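Local coordinates for PUA domain-containing protein (Pyrococcus horikoshii, PDB 3D79) that is of unknown function but carries a PUA domain behind a pre-PUA-like domain and probably binds RNA, at residues M40-K43 with K44-V47; F32-E35 with I36-M40. One frame throughout, in Å; residues are numbered along the deposited sequence.

Contact 1 of 2, residues M40-K43 with K44-V47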
loop_
_atom_site.group_PDB
_atom_site.type_symbol
_atom_site.label_atom_id
_atom_site.label_comp_id
_atom_site.label_asym_id
_atom_site.label_seq_id
_atom_site.Cartn_x
_atom_site.Cartn_y
_atom_site.Cartn_z
ATOM N N MET A 40 -1.199 12.780 -2.668
ATOM C CA MET A 40 -1.054 12.143 -1.357
ATOM C C MET A 40 -0.343 13.030 -0.343
ATOM O O MET A 40 -0.650 12.980 0.845
ATOM C CB MET A 40 -0.284 10.833 -1.468
ATOM C CG MET A 40 -1.016 9.725 -2.192
ATOM S SD MET A 40 0.132 8.364 -2.424
ATOM C CE MET A 40 -0.944 7.128 -3.154
ATOM N N LEU A 41 0.622 13.815 -0.813
ATOM C CA LEU A 41 1.451 14.642 0.067
ATOM C C LEU A 41 2.179 15.735 -0.708
ATOM O O LEU A 41 2.790 15.477 -1.748
ATOM C CB LEU A 41 2.480 13.765 0.798
ATOM C CG LEU A 41 3.528 14.432 1.700
ATOM C CD1 LEU A 41 2.884 15.137 2.875
ATOM C CD2 LEU A 41 4.554 13.420 2.196
ATOM N N ASN A 42 2.132 16.956 -0.190
ATOM C CA ASN A 42 2.968 18.021 -0.733
ATOM C C ASN A 42 3.853 18.611 0.349
ATOM O O ASN A 42 3.582 18.438 1.545
ATOM C CB ASN A 42 2.133 19.091 -1.442
ATOM C CG ASN A 42 1.287 19.893 -0.498
ATOM O OD1 ASN A 42 1.784 20.788 0.198
ATOM N ND2 ASN A 42 -0.013 19.605 -0.479
ATOM N N LYS A 43 4.904 19.308 -0.070
ATOM C CA LYS A 43 5.957 19.748 0.855
ATOM C C LYS A 43 5.513 20.801 1.868
ATOM O O LYS A 43 6.283 21.180 2.748
ATOM C CB LYS A 43 7.191 20.231 0.087
ATOM C CG LYS A 43 7.007 21.569 -0.613
ATOM C CD LYS A 43 8.239 21.937 -1.414
ATOM C CE LYS A 43 8.120 23.360 -1.939
ATOM N NZ LYS A 43 9.164 23.657 -2.946
ATOM N N LYS A 44 4.276 21.279 1.735
ATOM C CA LYS A 44 3.751 22.288 2.653
ATOM C C LYS A 44 2.757 21.726 3.673
ATOM O O LYS A 44 2.317 22.449 4.564
ATOM C CB LYS A 44 3.120 23.461 1.872
ATOM C CG LYS A 44 4.054 24.043 0.812
ATOM C CD LYS A 44 3.551 25.337 0.187
ATOM C CE LYS A 44 4.421 25.694 -1.014
ATOM N NZ LYS A 44 4.075 26.987 -1.678
ATOM N N ASP A 45 2.427 20.436 3.556
ATOM C CA ASP A 45 1.438 19.803 4.439
ATOM C C ASP A 45 1.941 19.653 5.873
ATOM O O ASP A 45 3.137 19.478 6.099
ATOM C CB ASP A 45 1.027 18.422 3.909
ATOM C CG ASP A 45 0.144 18.493 2.669
ATOM O OD1 ASP A 45 -0.606 19.479 2.495
ATOM O OD2 ASP A 45 0.189 17.542 1.864
ATOM N N GLU A 46 1.024 19.717 6.836
ATOM C CA GLU A 46 1.366 19.425 8.221
ATOM C C GLU A 46 1.396 17.914 8.401
ATOM O O GLU A 46 0.362 17.251 8.296
ATOM C CB GLU A 46 0.373 20.054 9.202
ATOM C CG GLU A 46 0.844 19.947 10.654
ATOM C CD GLU A 46 0.062 20.825 11.611
ATOM O OE1 GLU A 46 -1.162 20.982 11.427
ATOM O OE2 GLU A 46 0.679 21.358 12.558
ATOM N N VAL A 47 2.584 17.381 8.668
ATOM C CA VAL A 47 2.774 15.939 8.766
ATOM C C VAL A 47 3.165 15.563 10.188
ATOM O O VAL A 47 4.014 16.210 10.802
ATOM C CB VAL A 47 3.811 15.427 7.741
ATOM C CG1 VAL A 47 3.846 13.912 7.723
ATOM C CG2 VAL A 47 3.471 15.942 6.352
#
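N42 folds its CG between its own backbone N and carbonyl carbon (chi1 69°), while D45 sets its CG beside its backbone N and anti to its carbonyl carbon (chi1 -72°); the two side chains then cross at about a right angle between the two ends of the turn N42-D45. The N42 amide and D45 carboxylate planes lie 57° apart. Three bonds tie this type I beta turn. The N42 N-H points almost straight at D45 OD2 (N42 N to D45 OD2 2.9 Å), reaching the carboxylate from above its plane. In the return direction, D45 N donates to N42 O at 3.1 Å, closing the turn. Between these, K44 N gives its hydrogen to N42 OD1 at 3.0 Å, an Asx turn nested within the beta turn. Next to these bonds, L41 CD1 touches V47 CG2 at 3.6 Å, and the same L41 methyl, CD1, lies 3.8 Å from D45 OD2. K43 and K44 run out side by side as extended chains, with K43 NZ 6.2 Å from K44 NZ. D45 OD1 is held by N62 ND2, and N62 also bonds to E46 N, so the turn is fastened to the residue following strand 56-61. L41 packs on I24 and I25 of helix 18-32 and on V61; V47 meets V21 and I59 as the loop after helix 34-40 enters strand 47-51.

Contact 2 of 2, residues F32-E35 with I36-M40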
loop_
_atom_site.group_PDB
_atom_site.type_symbol
_atom_site.label_atom_id
_atom_site.label_comp_id
_atom_site.label_asym_id
_atom_site.label_seq_id
_atom_site.Cartn_x
_atom_site.Cartn_y
_atom_site.Cartn_z
ATOM N N PHE A 32 4.866 5.744 -7.377
ATOM C CA PHE A 32 3.578 6.008 -8.038
ATOM C C PHE A 32 3.631 7.019 -9.176
ATOM O O PHE A 32 2.648 7.196 -9.902
ATOM C CB PHE A 32 2.556 6.480 -7.010
ATOM C CG PHE A 32 2.251 5.458 -5.963
ATOM C CD1 PHE A 32 1.479 4.341 -6.271
ATOM C CD2 PHE A 32 2.735 5.607 -4.668
ATOM C CE1 PHE A 32 1.193 3.382 -5.303
ATOM C CE2 PHE A 32 2.449 4.659 -3.693
ATOM C CZ PHE A 32 1.683 3.542 -4.013
ATOM N N GLY A 33 4.769 7.687 -9.318
ATOM C CA GLY A 33 4.873 8.807 -10.235
ATOM C C GLY A 33 4.492 10.081 -9.514
ATOM O O GLY A 33 3.717 10.059 -8.552
ATOM N N GLU A 34 5.030 11.197 -9.994
ATOM C CA GLU A 34 4.858 12.487 -9.333
ATOM C C GLU A 34 3.388 12.916 -9.232
ATOM O O GLU A 34 2.996 13.533 -8.244
ATOM C CB GLU A 34 5.727 13.552 -10.028
ATOM C CG GLU A 34 5.888 14.866 -9.261
ATOM C CD GLU A 34 4.724 15.817 -9.479
ATOM O OE1 GLU A 34 4.098 15.754 -10.562
ATOM O OE2 GLU A 34 4.430 16.625 -8.571
ATOM N N GLU A 35 2.577 12.568 -10.230
ATOM C CA GLU A 35 1.165 12.962 -10.248
ATOM C C GLU A 35 0.354 12.361 -9.095
ATOM O O GLU A 35 -0.302 13.092 -8.344
ATOM C CB GLU A 35 0.517 12.650 -11.602
ATOM C CG GLU A 35 -0.954 13.056 -11.692
ATOM C CD GLU A 35 -1.428 13.274 -13.116
ATOM O OE1 GLU A 35 -0.849 14.135 -13.815
ATOM O OE2 GLU A 35 -2.394 12.597 -13.531
ATOM N N ILE A 36 0.401 11.037 -8.957
ATOM C CA ILE A 36 -0.304 10.348 -7.873
ATOM C C ILE A 36 0.253 10.767 -6.512
ATOM O O ILE A 36 -0.510 11.074 -5.588
ATOM C CB ILE A 36 -0.258 8.809 -8.050
ATOM C CG1 ILE A 36 -1.179 8.386 -9.199
ATOM C CG2 ILE A 36 -0.657 8.105 -6.757
ATOM C CD1 ILE A 36 -0.992 6.944 -9.675
ATOM N N ALA A 37 1.581 10.798 -6.408
ATOM C CA ALA A 37 2.274 11.205 -5.188
ATOM C C ALA A 37 1.852 12.590 -4.701
ATOM O O ALA A 37 1.635 12.790 -3.504
ATOM C CB ALA A 37 3.776 11.163 -5.403
ATOM N N ARG A 38 1.728 13.532 -5.638
ATOM C CA ARG A 38 1.405 14.924 -5.317
ATOM C C ARG A 38 0.076 15.063 -4.585
ATOM O O ARG A 38 -0.051 15.885 -3.677
ATOM C CB ARG A 38 1.425 15.798 -6.578
ATOM C CG ARG A 38 1.345 17.298 -6.292
ATOM C CD ARG A 38 1.382 18.152 -7.561
ATOM N NE ARG A 38 0.359 17.762 -8.534
ATOM C CZ ARG A 38 0.613 17.286 -9.752
ATOM N NH1 ARG A 38 1.862 17.148 -10.174
ATOM N NH2 ARG A 38 -0.387 16.954 -10.560
ATOM N N LYS A 39 -0.911 14.256 -4.966
ATOM C CA LYS A 39 -2.203 14.307 -4.289
ATOM C C LYS A 39 -2.150 13.686 -2.892
ATOM O O LYS A 39 -2.945 14.045 -2.028
ATOM C CB LYS A 39 -3.308 13.678 -5.139
ATOM C CG LYS A 39 -3.809 14.607 -6.250
ATOM C CD LYS A 39 -5.200 14.224 -6.779
ATOM C CE LYS A 39 -6.277 14.210 -5.685
ATOM N NZ LYS A 39 -6.281 15.417 -4.800
ATOM N N MET A 40 -1.199 12.780 -2.668
ATOM C CA MET A 40 -1.054 12.143 -1.357
ATOM C C MET A 40 -0.343 13.030 -0.343
ATOM O O MET A 40 -0.650 12.980 0.845
ATOM C CB MET A 40 -0.284 10.833 -1.468
ATOM C CG MET A 40 -1.016 9.725 -2.192
ATOM S SD MET A 40 0.132 8.364 -2.424
ATOM C CE MET A 40 -0.944 7.128 -3.154
HETATM O O HOH W 1 1.461 9.361 -11.089
#
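F32 and I36 meet at about a right angle, I36 CG2 lying 3.6 Å from F32 CB and oblique to the ring. Further along the ring, M40 CE sits over one face near the rim, 4.2 Å from F32 CE2, and M40 SD stands obliquely, 5.0 Å from the centroid of the F32 ring: a Met-aromatic contact one helical turn beyond I36. On the solvent side, E34 OE1 comes to the edge of the R38 guanidinium, 2.7 Å from R38 NH1, in a salt bridge supplemented by a weak bond from NH1 to E34 OE2. Bends in both chains, at E34 chi2 (-83°) and R38 chi3 (54°), bring the two ends together, while E35 CA lies over one face of the R38 guanidinium. Backbone bonds hold these side chains one turn apart: A37 N donates to G33 O at 3.1 Å and R38 N to E34 O at 2.9 Å. A water bridges the first turn, donating to F32 O at 2.7 Å and accepting from I36 N at 2.9 Å. I36 also packs on W93 and P94. An alanine here removes CG1, CG2 and CD1 and would probably open a gap beside F32 CB and leave W93 and P94 with less to pack on. L28 backs A37 and M40, and P76 touches both F32 and M40. With positive phi at G33 (89°), where a CB would collide with F32 O, this is a glycine junction between two helices: helix 18-32 ends and helix 34-40 starts, with G33 at the N-cap position, within the pre-PUA-like domain.

How the contacts relate
Along the chain contact 2 comes first and contact 1 begins on its last residue, their centres about 12 Å apart. That shared residue, M40, ends helix 34-40, and from it the chain leaves the helix for the loop of contact 1. Together they trace one connection of the pre-PUA-like domain, from the end of helix 18-32 through helix 34-40 to strand 47-51 of its five-stranded antiparallel sheet. Helix 18-32 is common ground, since both contacts pack against it. Contact 2 reaches strand 73-76 at one border of that sheet, whereas contact 1 leads into strand 47-51 and packs on its neighbour 56-61; the shared M40 also touches W93.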